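DNA ligase (Alteromonas mediterranea, PDB 6GDR) seals breaks in the backbone of duplex DNA, probably through an adenylated intermediate made from ATP, as in other minimal Lig E-type DNA ligases. Local coordinates at residues A59-T62 with A63-K67; R78-F81 with E82-A85; S141-S144 with R145-L149; S171-A174 with L175-L179; L179-V182 with T183-G187. One frame throughout, in Å; residues are numbered along the deposited sequence.

Interaction 1: residues A59-T62 with A63-K67; sequences AWFT and ANWPK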
loop_
_atom_site.group_PDB
_atom_site.type_symbol
_atom_site.label_atom_id
_atom_site.label_comp_id
_atom_site.label_asym_id
_atom_site.label_seq_id
_atom_site.Cartn_x
_atom_site.Cartn_y
_atom_site.Cartn_z
ATOM N N ALA D 59 -22.062 7.974 10.407
ATOM C CA ALA D 59 -22.512 9.155 9.675
ATOM C C ALA D 59 -21.681 10.380 10.035
ATOM O O ALA D 59 -21.369 11.203 9.168
ATOM C CB ALA D 59 -23.992 9.411 9.955
ATOM N N TRP D 60 -21.314 10.519 11.311
ATOM C CA TRP D 60 -20.514 11.666 11.726
ATOM C C TRP D 60 -19.140 11.655 11.068
ATOM O O TRP D 60 -18.543 12.718 10.859
ATOM C CB TRP D 60 -20.367 11.688 13.248
ATOM C CG TRP D 60 -19.655 10.492 13.806
ATOM C CD1 TRP D 60 -20.225 9.360 14.312
ATOM C CD2 TRP D 60 -18.237 10.310 13.915
ATOM N NE1 TRP D 60 -19.251 8.485 14.728
ATOM C CE2 TRP D 60 -18.023 9.044 14.494
ATOM C CE3 TRP D 60 -17.129 11.093 13.576
ATOM C CZ2 TRP D 60 -16.746 8.544 14.745
ATOM C CZ3 TRP D 60 -15.863 10.595 13.826
ATOM C CH2 TRP D 60 -15.682 9.333 14.403
ATOM N N PHE D 61 -18.624 10.470 10.735
ATOM C CA PHE D 61 -17.310 10.384 10.110
ATOM C C PHE D 61 -17.289 11.078 8.754
ATOM O O PHE D 61 -16.241 11.582 8.332
ATOM C CB PHE D 61 -16.902 8.918 9.962
ATOM C CG PHE D 61 -15.458 8.724 9.598
ATOM C CD1 PHE D 61 -14.487 8.660 10.581
ATOM C CD2 PHE D 61 -15.073 8.602 8.273
ATOM C CE1 PHE D 61 -13.157 8.481 10.252
ATOM C CE2 PHE D 61 -13.745 8.423 7.938
ATOM C CZ PHE D 61 -12.786 8.363 8.929
ATOM N N THR D 62 -18.429 11.122 8.064
ATOM C CA THR D 62 -18.526 11.729 6.743
ATOM C C THR D 62 -19.369 12.998 6.743
ATOM O O THR D 62 -19.624 13.560 5.673
ATOM C CB THR D 62 -19.111 10.727 5.743
ATOM O OG1 THR D 62 -20.479 10.457 6.076
ATOM C CG2 THR D 62 -18.324 9.425 5.760
ATOM N N ALA D 63 -19.803 13.463 7.911
ATOM C CA ALA D 63 -20.659 14.638 7.978
ATOM C C ALA D 63 -19.951 15.852 7.393
ATOM O O ALA D 63 -18.807 16.150 7.745
ATOM C CB ALA D 63 -21.067 14.910 9.425
ATOM N N ASN D 64 -20.639 16.548 6.488
ATOM C CA ASN D 64 -20.182 17.791 5.874
ATOM C C ASN D 64 -19.022 17.590 4.907
ATOM O O ASN D 64 -18.389 18.574 4.503
ATOM C CB ASN D 64 -19.783 18.830 6.931
ATOM C CG ASN D 64 -20.931 19.190 7.854
ATOM O OD1 ASN D 64 -20.845 19.018 9.069
ATOM N ND2 ASN D 64 -22.016 19.693 7.276
ATOM N N TRP D 65 -18.724 16.351 4.515
ATOM C CA TRP D 65 -17.696 16.128 3.514
ATOM C C TRP D 65 -18.130 16.733 2.179
ATOM O O TRP D 65 -19.322 16.945 1.941
ATOM C CB TRP D 65 -17.420 14.634 3.345
ATOM C CG TRP D 65 -16.533 14.048 4.403
ATOM C CD1 TRP D 65 -16.281 14.560 5.642
ATOM C CD2 TRP D 65 -15.771 12.838 4.307
ATOM N NE1 TRP D 65 -15.414 13.741 6.325
ATOM C CE2 TRP D 65 -15.086 12.678 5.526
ATOM C CE3 TRP D 65 -15.604 11.875 3.307
ATOM C CZ2 TRP D 65 -14.248 11.592 5.774
ATOM C CZ3 TRP D 65 -14.772 10.800 3.554
ATOM C CH2 TRP D 65 -14.104 10.666 4.777
ATOM N N PRO D 66 -17.179 17.023 1.291
ATOM C CA PRO D 66 -17.544 17.579 -0.017
ATOM C C PRO D 66 -18.454 16.640 -0.796
ATOM O O PRO D 66 -18.592 15.455 -0.483
ATOM C CB PRO D 66 -16.193 17.756 -0.721
ATOM C CG PRO D 66 -15.192 17.815 0.377
ATOM C CD PRO D 66 -15.718 16.928 1.461
ATOM N N LYS D 67 -19.083 17.194 -1.829
ATOM C CA LYS D 67 -19.968 16.434 -2.711
ATOM C C LYS D 67 -19.278 16.158 -4.047
ATOM O O LYS D 67 -19.766 16.504 -5.124
ATOM C CB LYS D 67 -21.281 17.186 -2.912
ATOM C CG LYS D 67 -22.099 17.380 -1.637
ATOM C CD LYS D 67 -22.589 16.063 -1.042
ATOM C CE LYS D 67 -23.529 15.325 -1.986
ATOM N NZ LYS D 67 -24.162 14.143 -1.340
#

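Interaction 2: residues R78-F81 with E82-A85; sequences RGQF and ERTA. With nucleotides of chain B; nucleotides of chain A.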
loop_
_atom_site.group_PDB
_atom_site.type_symbol
_atom_site.label_atom_id
_atom_site.label_comp_id
_atom_site.label_asym_id
_atom_site.label_seq_id
_atom_site.Cartn_x
_atom_site.Cartn_y
_atom_site.Cartn_z
ATOM N N ARG D 78 1.419 5.380 11.690
ATOM C CA ARG D 78 2.339 4.385 11.160
ATOM C C ARG D 78 2.266 3.094 11.968
ATOM O O ARG D 78 2.069 3.103 13.186
ATOM C CB ARG D 78 3.767 4.928 11.173
ATOM C CG ARG D 78 3.970 6.140 10.283
ATOM C CD ARG D 78 5.298 6.818 10.567
ATOM N NE ARG D 78 5.548 7.933 9.659
ATOM C CZ ARG D 78 6.503 8.842 9.834
ATOM N NH1 ARG D 78 7.303 8.779 10.889
ATOM N NH2 ARG D 78 6.655 9.821 8.953
ATOM N N GLY D 79 2.433 1.971 11.271
ATOM C CA GLY D 79 2.428 0.676 11.923
ATOM C C GLY D 79 1.104 0.276 12.533
ATOM O O GLY D 79 1.085 -0.537 13.460
ATOM N N GLN D 80 -0.007 0.816 12.033
ATOM C CA GLN D 80 -1.332 0.541 12.574
ATOM C C GLN D 80 -2.254 -0.066 11.521
ATOM O O GLN D 80 -3.462 0.181 11.529
ATOM C CB GLN D 80 -1.951 1.816 13.146
ATOM C CG GLN D 80 -1.078 2.536 14.160
ATOM C CD GLN D 80 -0.790 1.692 15.386
ATOM O OE1 GLN D 80 -1.690 1.068 15.948
ATOM N NE2 GLN D 80 0.469 1.666 15.804
ATOM N N PHE D 81 -1.706 -0.871 10.609
ATOM C CA PHE D 81 -2.512 -1.390 9.508
ATOM C C PHE D 81 -3.510 -2.435 9.992
ATOM O O PHE D 81 -4.719 -2.309 9.760
ATOM C CB PHE D 81 -1.619 -1.985 8.420
ATOM C CG PHE D 81 -2.379 -2.788 7.408
ATOM C CD1 PHE D 81 -2.331 -4.172 7.422
ATOM C CD2 PHE D 81 -3.168 -2.160 6.459
ATOM C CE1 PHE D 81 -3.041 -4.913 6.496
ATOM C CE2 PHE D 81 -3.882 -2.895 5.535
ATOM C CZ PHE D 81 -3.818 -4.273 5.553
ATOM N N GLU D 82 -3.020 -3.493 10.645
ATOM C CA GLU D 82 -3.907 -4.564 11.094
ATOM C C GLU D 82 -5.083 -4.002 11.881
ATOM O O GLU D 82 -6.242 -4.357 11.635
ATOM C CB GLU D 82 -3.131 -5.575 11.940
ATOM C CG GLU D 82 -2.128 -6.415 11.161
ATOM C CD GLU D 82 -0.707 -5.900 11.280
ATOM O OE1 GLU D 82 -0.528 -4.682 11.494
ATOM O OE2 GLU D 82 0.232 -6.717 11.166
ATOM N N ARG D 83 -4.802 -3.111 12.832
ATOM C CA ARG D 83 -5.871 -2.494 13.610
ATOM C C ARG D 83 -6.773 -1.643 12.724
ATOM O O ARG D 83 -8.001 -1.670 12.866
ATOM C CB ARG D 83 -5.269 -1.660 14.741
ATOM C CG ARG D 83 -6.264 -0.791 15.486
ATOM C CD ARG D 83 -5.727 -0.399 16.853
ATOM N NE ARG D 83 -6.109 0.960 17.229
ATOM C CZ ARG D 83 -5.363 2.045 17.028
ATOM N NH1 ARG D 83 -4.173 1.953 16.451
ATOM N NH2 ARG D 83 -5.813 3.233 17.409
ATOM N N THR D 84 -6.182 -0.879 11.801
ATOM C CA THR D 84 -6.979 -0.058 10.896
ATOM C C THR D 84 -7.902 -0.922 10.046
ATOM O O THR D 84 -9.089 -0.613 9.886
ATOM C CB THR D 84 -6.063 0.784 10.004
ATOM O OG1 THR D 84 -5.257 1.648 10.817
ATOM C CG2 THR D 84 -6.883 1.633 9.032
ATOM N N ALA D 85 -7.371 -2.008 9.483
ATOM C CA ALA D 85 -8.196 -2.902 8.681
ATOM C C ALA D 85 -9.298 -3.551 9.507
ATOM O O ALA D 85 -10.322 -3.955 8.945
ATOM C CB ALA D 85 -7.322 -3.974 8.029
ATOM P P DC B 10 -6.384 -2.115 0.168
ATOM O OP1 DC B 10 -6.405 -0.640 0.277
ATOM O OP2 DC B 10 -6.787 -2.761 -1.102
ATOM O "O5'" DC B 10 -4.925 -2.636 0.566
ATOM C "C5'" DC B 10 -4.347 -2.206 1.788
ATOM C "C4'" DC B 10 -3.188 -3.094 2.199
ATOM O "O4'" DC B 10 -3.646 -4.456 2.385
ATOM C "C3'" DC B 10 -2.068 -3.214 1.186
ATOM O "O3'" DC B 10 -1.191 -2.094 1.253
ATOM C "C2'" DC B 10 -1.397 -4.513 1.617
ATOM C "C1'" DC B 10 -2.566 -5.351 2.149
ATOM N N1 DC B 10 -3.013 -6.408 1.198
ATOM C C2 DC B 10 -2.450 -7.687 1.270
ATOM O O2 DC B 10 -1.597 -7.924 2.133
ATOM N N3 DC B 10 -2.860 -8.634 0.392
ATOM C C4 DC B 10 -3.781 -8.341 -0.525
ATOM N N4 DC B 10 -4.152 -9.308 -1.369
ATOM C C5 DC B 10 -4.363 -7.042 -0.617
ATOM C C6 DC B 10 -3.952 -6.116 0.254
ATOM P P DG A 14 0.263 -12.724 10.646
ATOM O OP1 DG A 14 1.069 -11.932 11.603
ATOM O OP2 DG A 14 -0.063 -14.137 10.940
ATOM O "O5'" DG A 14 -1.113 -11.955 10.375
ATOM C "C5'" DG A 14 -1.103 -10.559 10.114
ATOM C "C4'" DG A 14 -2.512 -10.031 9.917
ATOM O "O4'" DG A 14 -3.020 -10.485 8.642
ATOM C "C3'" DG A 14 -3.527 -10.490 10.971
ATOM O "O3'" DG A 14 -4.001 -9.379 11.722
ATOM C "C2'" DG A 14 -4.644 -11.171 10.168
ATOM C "C1'" DG A 14 -4.403 -10.691 8.747
ATOM N N9 DG A 14 -4.811 -11.645 7.719
ATOM C C8 DG A 14 -4.323 -12.915 7.530
ATOM N N7 DG A 14 -4.871 -13.539 6.524
ATOM C C5 DG A 14 -5.777 -12.620 6.009
ATOM C C6 DG A 14 -6.664 -12.730 4.912
ATOM O O6 DG A 14 -6.828 -13.693 4.152
ATOM N N1 DG A 14 -7.410 -11.568 4.732
ATOM C C2 DG A 14 -7.311 -10.442 5.513
ATOM N N2 DG A 14 -8.113 -9.420 5.183
ATOM N N3 DG A 14 -6.484 -10.325 6.544
ATOM C C4 DG A 14 -5.751 -11.449 6.733
#

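Interaction 3: residues S141-S144 with R145-L149; sequences SFDS and RLNML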
loop_
_atom_site.group_PDB
_atom_site.type_symbol
_atom_site.label_atom_id
_atom_site.label_comp_id
_atom_site.label_asym_id
_atom_site.label_seq_id
_atom_site.Cartn_x
_atom_site.Cartn_y
_atom_site.Cartn_z
ATOM N N SER D 141 -4.280 18.483 -14.582
ATOM C CA SER D 141 -3.033 18.028 -13.983
ATOM C C SER D 141 -3.212 17.739 -12.497
ATOM O O SER D 141 -4.067 18.321 -11.824
ATOM C CB SER D 141 -1.938 19.077 -14.171
ATOM O OG SER D 141 -2.191 20.221 -13.371
ATOM N N PHE D 142 -2.380 16.829 -11.984
ATOM C CA PHE D 142 -2.412 16.516 -10.560
ATOM C C PHE D 142 -2.134 17.750 -9.714
ATOM O O PHE D 142 -2.669 17.875 -8.605
ATOM C CB PHE D 142 -1.400 15.417 -10.239
ATOM C CG PHE D 142 -1.319 15.078 -8.778
ATOM C CD1 PHE D 142 -2.375 14.450 -8.140
ATOM C CD2 PHE D 142 -0.186 15.383 -8.044
ATOM C CE1 PHE D 142 -2.302 14.135 -6.798
ATOM C CE2 PHE D 142 -0.108 15.070 -6.700
ATOM C CZ PHE D 142 -1.167 14.446 -6.077
ATOM N N ASP D 143 -1.302 18.667 -10.212
ATOM C CA ASP D 143 -1.073 19.917 -9.496
ATOM C C ASP D 143 -2.386 20.650 -9.258
ATOM O O ASP D 143 -2.619 21.188 -8.170
ATOM C CB ASP D 143 -0.100 20.799 -10.279
ATOM C CG ASP D 143 0.659 21.763 -9.390
ATOM O OD1 ASP D 143 1.736 21.383 -8.884
ATOM O OD2 ASP D 143 0.177 22.898 -9.192
ATOM N N SER D 144 -3.263 20.669 -10.265
ATOM C CA SER D 144 -4.562 21.313 -10.108
ATOM C C SER D 144 -5.456 20.528 -9.158
ATOM O O SER D 144 -6.154 21.116 -8.323
ATOM C CB SER D 144 -5.236 21.465 -11.471
ATOM O OG SER D 144 -6.578 21.899 -11.331
ATOM N N ARG D 145 -5.451 19.196 -9.269
ATOM C CA ARG D 145 -6.274 18.378 -8.384
ATOM C C ARG D 145 -5.827 18.522 -6.936
ATOM O O ARG D 145 -6.661 18.619 -6.027
ATOM C CB ARG D 145 -6.222 16.914 -8.827
ATOM C CG ARG D 145 -6.524 16.716 -10.306
ATOM C CD ARG D 145 -6.883 15.275 -10.628
ATOM N NE ARG D 145 -5.769 14.352 -10.417
ATOM C CZ ARG D 145 -4.826 14.081 -11.317
ATOM N NH1 ARG D 145 -4.840 14.664 -12.507
ATOM N NH2 ARG D 145 -3.859 13.222 -11.022
ATOM N N LEU D 146 -4.514 18.544 -6.700
ATOM C CA LEU D 146 -4.007 18.801 -5.356
ATOM C C LEU D 146 -4.519 20.138 -4.834
ATOM O O LEU D 146 -5.003 20.232 -3.700
ATOM C CB LEU D 146 -2.477 18.776 -5.358
ATOM C CG LEU D 146 -1.790 19.147 -4.039
ATOM C CD1 LEU D 146 -2.128 18.143 -2.947
ATOM C CD2 LEU D 146 -0.287 19.248 -4.228
ATOM N N ASN D 147 -4.413 21.189 -5.651
ATOM C CA ASN D 147 -4.920 22.494 -5.244
ATOM C C ASN D 147 -6.395 22.415 -4.878
ATOM O O ASN D 147 -6.828 23.011 -3.885
ATOM C CB ASN D 147 -4.695 23.517 -6.358
ATOM C CG ASN D 147 -3.223 23.771 -6.627
ATOM O OD1 ASN D 147 -2.373 23.526 -5.770
ATOM N ND2 ASN D 147 -2.916 24.270 -7.819
ATOM N N MET D 148 -7.182 21.686 -5.673
ATOM C CA MET D 148 -8.600 21.518 -5.367
ATOM C C MET D 148 -8.791 20.800 -4.037
ATOM O O MET D 148 -9.655 21.179 -3.238
ATOM C CB MET D 148 -9.288 20.750 -6.496
ATOM C CG MET D 148 -9.348 21.508 -7.816
ATOM S SD MET D 148 -9.724 20.452 -9.233
ATOM C CE MET D 148 -11.233 19.655 -8.690
ATOM N N LEU D 149 -7.995 19.759 -3.785
ATOM C CA LEU D 149 -8.092 19.036 -2.520
ATOM C C LEU D 149 -7.893 19.978 -1.341
ATOM O O LEU D 149 -8.680 19.975 -0.388
ATOM C CB LEU D 149 -7.064 17.903 -2.478
ATOM C CG LEU D 149 -7.323 16.675 -3.351
ATOM C CD1 LEU D 149 -6.137 15.724 -3.283
ATOM C CD2 LEU D 149 -8.600 15.960 -2.928
#

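Interaction 4: residues S171-A174 with L175-L179; sequences SVNA and LEEKL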
loop_
_atom_site.group_PDB
_atom_site.type_symbol
_atom_site.label_atom_id
_atom_site.label_comp_id
_atom_site.label_asym_id
_atom_site.label_seq_id
_atom_site.Cartn_x
_atom_site.Cartn_y
_atom_site.Cartn_z
ATOM N N SER D 171 17.526 15.426 -5.925
ATOM C CA SER D 171 18.330 14.335 -6.459
ATOM C C SER D 171 17.699 12.984 -6.138
ATOM O O SER D 171 16.837 12.857 -5.264
ATOM C CB SER D 171 19.747 14.389 -5.888
ATOM O OG SER D 171 20.299 15.686 -6.028
ATOM N N VAL D 172 18.149 11.955 -6.861
ATOM C CA VAL D 172 17.780 10.594 -6.492
ATOM C C VAL D 172 18.389 10.240 -5.145
ATOM O O VAL D 172 17.825 9.439 -4.387
ATOM C CB VAL D 172 18.208 9.599 -7.588
ATOM C CG1 VAL D 172 17.637 10.012 -8.939
ATOM C CG2 VAL D 172 19.724 9.482 -7.654
ATOM N N ASN D 173 19.542 10.827 -4.819
ATOM C CA ASN D 173 20.135 10.619 -3.504
ATOM C C ASN D 173 19.231 11.166 -2.408
ATOM O O ASN D 173 19.105 10.563 -1.336
ATOM C CB ASN D 173 21.512 11.280 -3.447
ATOM C CG ASN D 173 22.321 10.842 -2.243
ATOM O OD1 ASN D 173 22.211 11.420 -1.162
ATOM N ND2 ASN D 173 23.144 9.816 -2.426
ATOM N N ALA D 174 18.591 12.311 -2.660
ATOM C CA ALA D 174 17.640 12.855 -1.696
ATOM C C ALA D 174 16.471 11.903 -1.488
ATOM O O ALA D 174 15.942 11.788 -0.376
ATOM C CB ALA D 174 17.141 14.221 -2.167
ATOM N N LEU D 175 16.054 11.210 -2.549
ATOM C CA LEU D 175 14.969 10.242 -2.426
ATOM C C LEU D 175 15.393 9.055 -1.571
ATOM O O LEU D 175 14.656 8.625 -0.676
ATOM C CB LEU D 175 14.532 9.773 -3.814
ATOM C CG LEU D 175 13.283 8.887 -3.861
ATOM C CD1 LEU D 175 12.026 9.737 -3.802
ATOM C CD2 LEU D 175 13.285 8.006 -5.101
ATOM N N GLU D 176 16.582 8.511 -1.834
ATOM C CA GLU D 176 17.051 7.357 -1.077
ATOM C C GLU D 176 17.161 7.683 0.407
ATOM O O GLU D 176 16.796 6.865 1.259
ATOM C CB GLU D 176 18.398 6.887 -1.624
ATOM C CG GLU D 176 18.675 5.407 -1.409
ATOM C CD GLU D 176 17.821 4.518 -2.295
ATOM O OE1 GLU D 176 17.208 5.040 -3.250
ATOM O OE2 GLU D 176 17.763 3.297 -2.036
ATOM N N GLU D 177 17.655 8.879 0.736
ATOM C CA GLU D 177 17.814 9.255 2.138
ATOM C C GLU D 177 16.465 9.465 2.812
ATOM O O GLU D 177 16.275 9.067 3.966
ATOM C CB GLU D 177 18.668 10.519 2.250
ATOM C CG GLU D 177 20.117 10.324 1.838
ATOM C CD GLU D 177 20.938 11.592 1.985
ATOM O OE1 GLU D 177 20.339 12.671 2.183
ATOM O OE2 GLU D 177 22.182 11.510 1.906
ATOM N N LYS D 178 15.517 10.095 2.114
ATOM C CA LYS D 178 14.189 10.282 2.691
ATOM C C LYS D 178 13.497 8.944 2.903
ATOM O O LYS D 178 12.850 8.726 3.934
ATOM C CB LYS D 178 13.344 11.187 1.795
ATOM C CG LYS D 178 11.969 11.529 2.367
ATOM C CD LYS D 178 12.076 12.381 3.626
ATOM C CE LYS D 178 10.722 12.589 4.282
ATOM N NZ LYS D 178 10.840 13.294 5.591
ATOM N N LEU D 179 13.622 8.034 1.937
ATOM C CA LEU D 179 13.049 6.701 2.089
ATOM C C LEU D 179 13.605 6.011 3.328
ATOM O O LEU D 179 12.852 5.452 4.134
ATOM C CB LEU D 179 13.327 5.875 0.834
ATOM C CG LEU D 179 12.855 4.423 0.855
ATOM C CD1 LEU D 179 11.344 4.342 1.039
ATOM C CD2 LEU D 179 13.280 3.726 -0.426
#

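Interaction 5: residues L179-V182 with T183-G187; sequences LEQV and TLSGG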
loop_
_atom_site.group_PDB
_atom_site.type_symbol
_atom_site.label_atom_id
_atom_site.label_comp_id
_atom_site.label_asym_id
_atom_site.label_seq_id
_atom_site.Cartn_x
_atom_site.Cartn_y
_atom_site.Cartn_z
ATOM N N LEU D 179 13.622 8.034 1.937
ATOM C CA LEU D 179 13.049 6.701 2.089
ATOM C C LEU D 179 13.605 6.011 3.328
ATOM O O LEU D 179 12.852 5.452 4.134
ATOM C CB LEU D 179 13.327 5.875 0.834
ATOM C CG LEU D 179 12.855 4.423 0.855
ATOM C CD1 LEU D 179 11.344 4.342 1.039
ATOM C CD2 LEU D 179 13.280 3.726 -0.426
ATOM N N GLU D 180 14.929 6.043 3.497
ATOM C CA GLU D 180 15.547 5.453 4.682
ATOM C C GLU D 180 14.983 6.070 5.955
ATOM O O GLU D 180 14.599 5.355 6.888
ATOM C CB GLU D 180 17.065 5.634 4.625
ATOM C CG GLU D 180 17.843 4.352 4.365
ATOM C CD GLU D 180 17.829 3.410 5.554
ATOM O OE1 GLU D 180 17.660 2.190 5.345
ATOM O OE2 GLU D 180 17.983 3.889 6.697
ATOM N N GLN D 181 14.925 7.401 6.010
ATOM C CA GLN D 181 14.423 8.076 7.204
ATOM C C GLN D 181 12.982 7.677 7.492
ATOM O O GLN D 181 12.635 7.332 8.629
ATOM C CB GLN D 181 14.546 9.592 7.034
ATOM C CG GLN D 181 13.987 10.401 8.196
ATOM C CD GLN D 181 12.537 10.803 7.998
ATOM O OE1 GLN D 181 12.114 11.125 6.886
ATOM N NE2 GLN D 181 11.765 10.788 9.080
ATOM N N VAL D 182 12.125 7.714 6.471
ATOM C CA VAL D 182 10.726 7.337 6.658
ATOM C C VAL D 182 10.627 5.892 7.131
ATOM O O VAL D 182 9.904 5.578 8.084
ATOM C CB VAL D 182 9.933 7.566 5.359
ATOM C CG1 VAL D 182 8.519 7.010 5.474
ATOM C CG2 VAL D 182 9.884 9.051 5.030
ATOM N N THR D 183 11.355 4.989 6.471
ATOM C CA THR D 183 11.317 3.579 6.851
ATOM C C THR D 183 11.714 3.399 8.311
ATOM O O THR D 183 11.023 2.715 9.076
ATOM C CB THR D 183 12.236 2.766 5.938
ATOM O OG1 THR D 183 11.882 2.999 4.569
ATOM C CG2 THR D 183 12.115 1.274 6.237
ATOM N N LEU D 184 12.830 4.011 8.716
ATOM C CA LEU D 184 13.284 3.895 10.098
ATOM C C LEU D 184 12.303 4.540 11.066
ATOM O O LEU D 184 12.220 4.128 12.230
ATOM C CB LEU D 184 14.668 4.527 10.243
ATOM C CG LEU D 184 15.868 3.645 9.890
ATOM C CD1 LEU D 184 15.611 2.780 8.660
ATOM C CD2 LEU D 184 17.095 4.516 9.674
ATOM N N SER D 185 11.555 5.543 10.615
ATOM C CA SER D 185 10.564 6.200 11.456
ATOM C C SER D 185 9.225 5.472 11.471
ATOM O O SER D 185 8.250 6.017 11.998
ATOM C CB SER D 185 10.358 7.645 10.993
ATOM O OG SER D 185 11.545 8.405 11.143
ATOM N N GLY D 186 9.155 4.266 10.910
ATOM C CA GLY D 186 7.939 3.482 10.914
ATOM C C GLY D 186 7.076 3.614 9.678
ATOM O O GLY D 186 6.066 2.905 9.575
ATOM N N GLY D 187 7.431 4.490 8.741
ATOM C CA GLY D 187 6.645 4.636 7.535
ATOM C C GLY D 187 6.793 3.449 6.602
ATOM O O GLY D 187 7.739 2.665 6.682
#

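Interaction 1: residues A59-T62 with A63-K67
Thr62 O is the acceptor that closes the chain on itself here: Trp65 N donates to it at 3.2 Å, closing a type II beta turn from Thr62 to Trp65, with the donor above the carbonyl plane. Asn64 takes the third place of that turn with positive phi (70°), which asparagine tolerates well. The indole of Trp65 then folds back over the turn. With CG anti to its own carbonyl carbon (chi1 -80°), the five-membered ring lies under Thr62 CA, a CH-pi contact of 3.6 Å from CA to the ring centroid and almost on the normal. Farther out, Trp65 CZ2 meets Phe61 CE2 at 3.9 Å, the two ring planes 51° apart. Trp65 NE1 is satisfied by Thr160 OG1. A leucine in place of Trp65 would probably leave Thr62 CA without its aromatic face and Thr160 without that N-H donor. The turn leads from the short helix 59-62 towards strand 70-75, and Trp65 packs on Leu47 of strand 47-48, Phe130 of strand 129-134 and Phe161 of strand 161-163.

Interaction 2: residues R78-F81 with E82-A85
The start of helix 81-89, which lies against the bound DNA, is held by its N-cap residue, Gln80, and by the first turn that follows. Gln80 O receives Thr84 N at 2.9 Å. Thr84 OG1 also approaches Gln80 O, in a contact modelled so short that its exact length is doubtful. It stands anti to its own carbonyl carbon (chi1 -60°); a hydroxyl laid back towards the preceding turn is a common use of threonine in helices. One residue on, Ala85 N points almost straight at Phe81 O, 2.7 Å away. Gln80 and Arg83 run side by side, with Gln80 OE1 at the edge of the guanidinium and 2.7 Å from Arg83 NH1. Gly79, at positive phi, lets the loop from strand 70-75 swing into this helix of the nucleotide-binding domain. With CG anti to its backbone N (chi1 168°), the ring of Phe81 leaves the helix on the side of the DNA: Phe81 CZ is 3.2 Å from O4' of DC10 of chain B, while Ala85 CB, small enough to fit, lies over one face near the rim. An alanine at Phe81 would probably open a gap between helix and sugar and deprive Arg282 of its cation-pi partner. Glu82 CG packs 3.6 Å from O3' of DG14 of chain A, and its carboxylate accepts from Lys277 N.

Interaction 3: residues S141-S144 with R145-L149
Backbone bonds join Ser141-Ser144 to the next turn: Arg145 N reaches Ser141 O at 3.0 Å, Leu146 N reaches Phe142 O at 2.7 Å, and Asn147 and Met148 continue the pattern to Asp143 and Ser144. The cap is Ser141, whose OG accepts weakly from Ser144 N at 3.3 Å; serine suits this place because its short hydroxyl can reach an amide of the first turn. This is the first part of helix 142-154, the crossover helix of the beta-alpha-beta unit that links strands 129-134 and 161-163. Among the side-chain contacts, Arg145 bends at chi3 (-65°), turning its guanidinium back beneath the helix start so that Phe142 CA sits over the centre of one face. Arg145 NH2 comes to the edge of the Phe142 ring, 3.5 Å from Phe142 CD1, with the planes 58° apart. As for charge and hydrogen bonds beyond the segments, Arg145 NE forms a salt bridge with Asp134, Asp143 OD1 accepts from Trp30 NE1, and Ser144 OG bonds Gln140 NE2. The Phe142 ring stacks on His193.

Interaction 4: residues S171-A174 with L175-L179
Asn173 sets its CG trans to the main-chain N (chi1 -167°), while Glu177 turns CG anti to its carbonyl carbon (chi1 -67°) and then runs extended; together these torsions lead the two side chains, one helical turn apart, to cross obliquely. Their amide and carboxylate planes stand 72° apart. Glu177 CG lies 3.3 Å from Asn173 O, so the stem of the glutamate rests against the carbonyl that its own N-H engages. Beneath them run the bonds of helix 172-184: Glu176 N to Val172 O at 3.0 Å and Lys178 N to Ala174 O at 3.0 Å, with Leu175 N reaching Ser171 O at a longer 3.3 Å. Ser171 is the N-cap residue, though its side chain makes no capping bond. Leu175, the apolar member of the group, is buried against Leu190 and Leu192 of strand 189-194 and Tyr17. The chemistry is that of an amphipathic helix: polar and charged groups line the outer side, where in solution water would probably screen Glu176 and Glu177, while leucine fills the side facing the sheet.

Interaction 5: residues L179-V182 with T183-G187
Thr183 meets Leu179 with most of its side chain. Its CB lies 3.3 Å from Leu179 O, and from there OG1, anti to Thr183's own carbonyl carbon (chi1 -54°), donates to that same oxygen at 2.7 Å from above the carbonyl plane. Because Thr183 N also bonds Leu179 O, one threonine grips the oxygen twice; OG1 further touches Leu179 CD1 at 3.8 Å. Ser185 repeats the device on Gln181 O, its OG (2.9 Å) and N approaching from opposite faces of the carbonyl plane, and Gln181 NE2 adds a weak bond to Ser185 OG, while Gln181 OE1 is taken by Lys178 NZ. The methyls of Leu184 lie against the carboxylate of Glu180. A Schellman motif ends the helix: Gly187 N bonds Val182 O at 2.8 Å and Gly186 N bonds Thr183 O. Gly186 supplies the positive phi (95°), at which a side chain would jam against the preceding carbonyl, and at Gly187 a CB would collide with Val182 CG1. Leu179 and Val182 pack on Leu190, so the end of helix 172-184 lies on strand 189-194, into which the chain then turns.

Each of the five contacts joins adjoining segments, through residues about one turn apart, so each closes only a turn, and along the chain they follow in series without crossing or nesting. Interaction 1 comes first, joining helix 59-62 to the loop that leads to strand 70-75; interaction 2 opens helix 81-89 beyond that strand. Interaction 3 starts helix 142-154, its centre about 28 Å from that of interaction 2. Interactions 4 and 5 share Leu179 and cover the start and the end of helix 172-184. Although far apart in sequence, interactions 2 and 5 touch: Arg78 NH1 probably hydrogen-bonds Ser185 O at 3.1 Å, tying the loop before helix 81-89 to the turn that leads into strand 189-194.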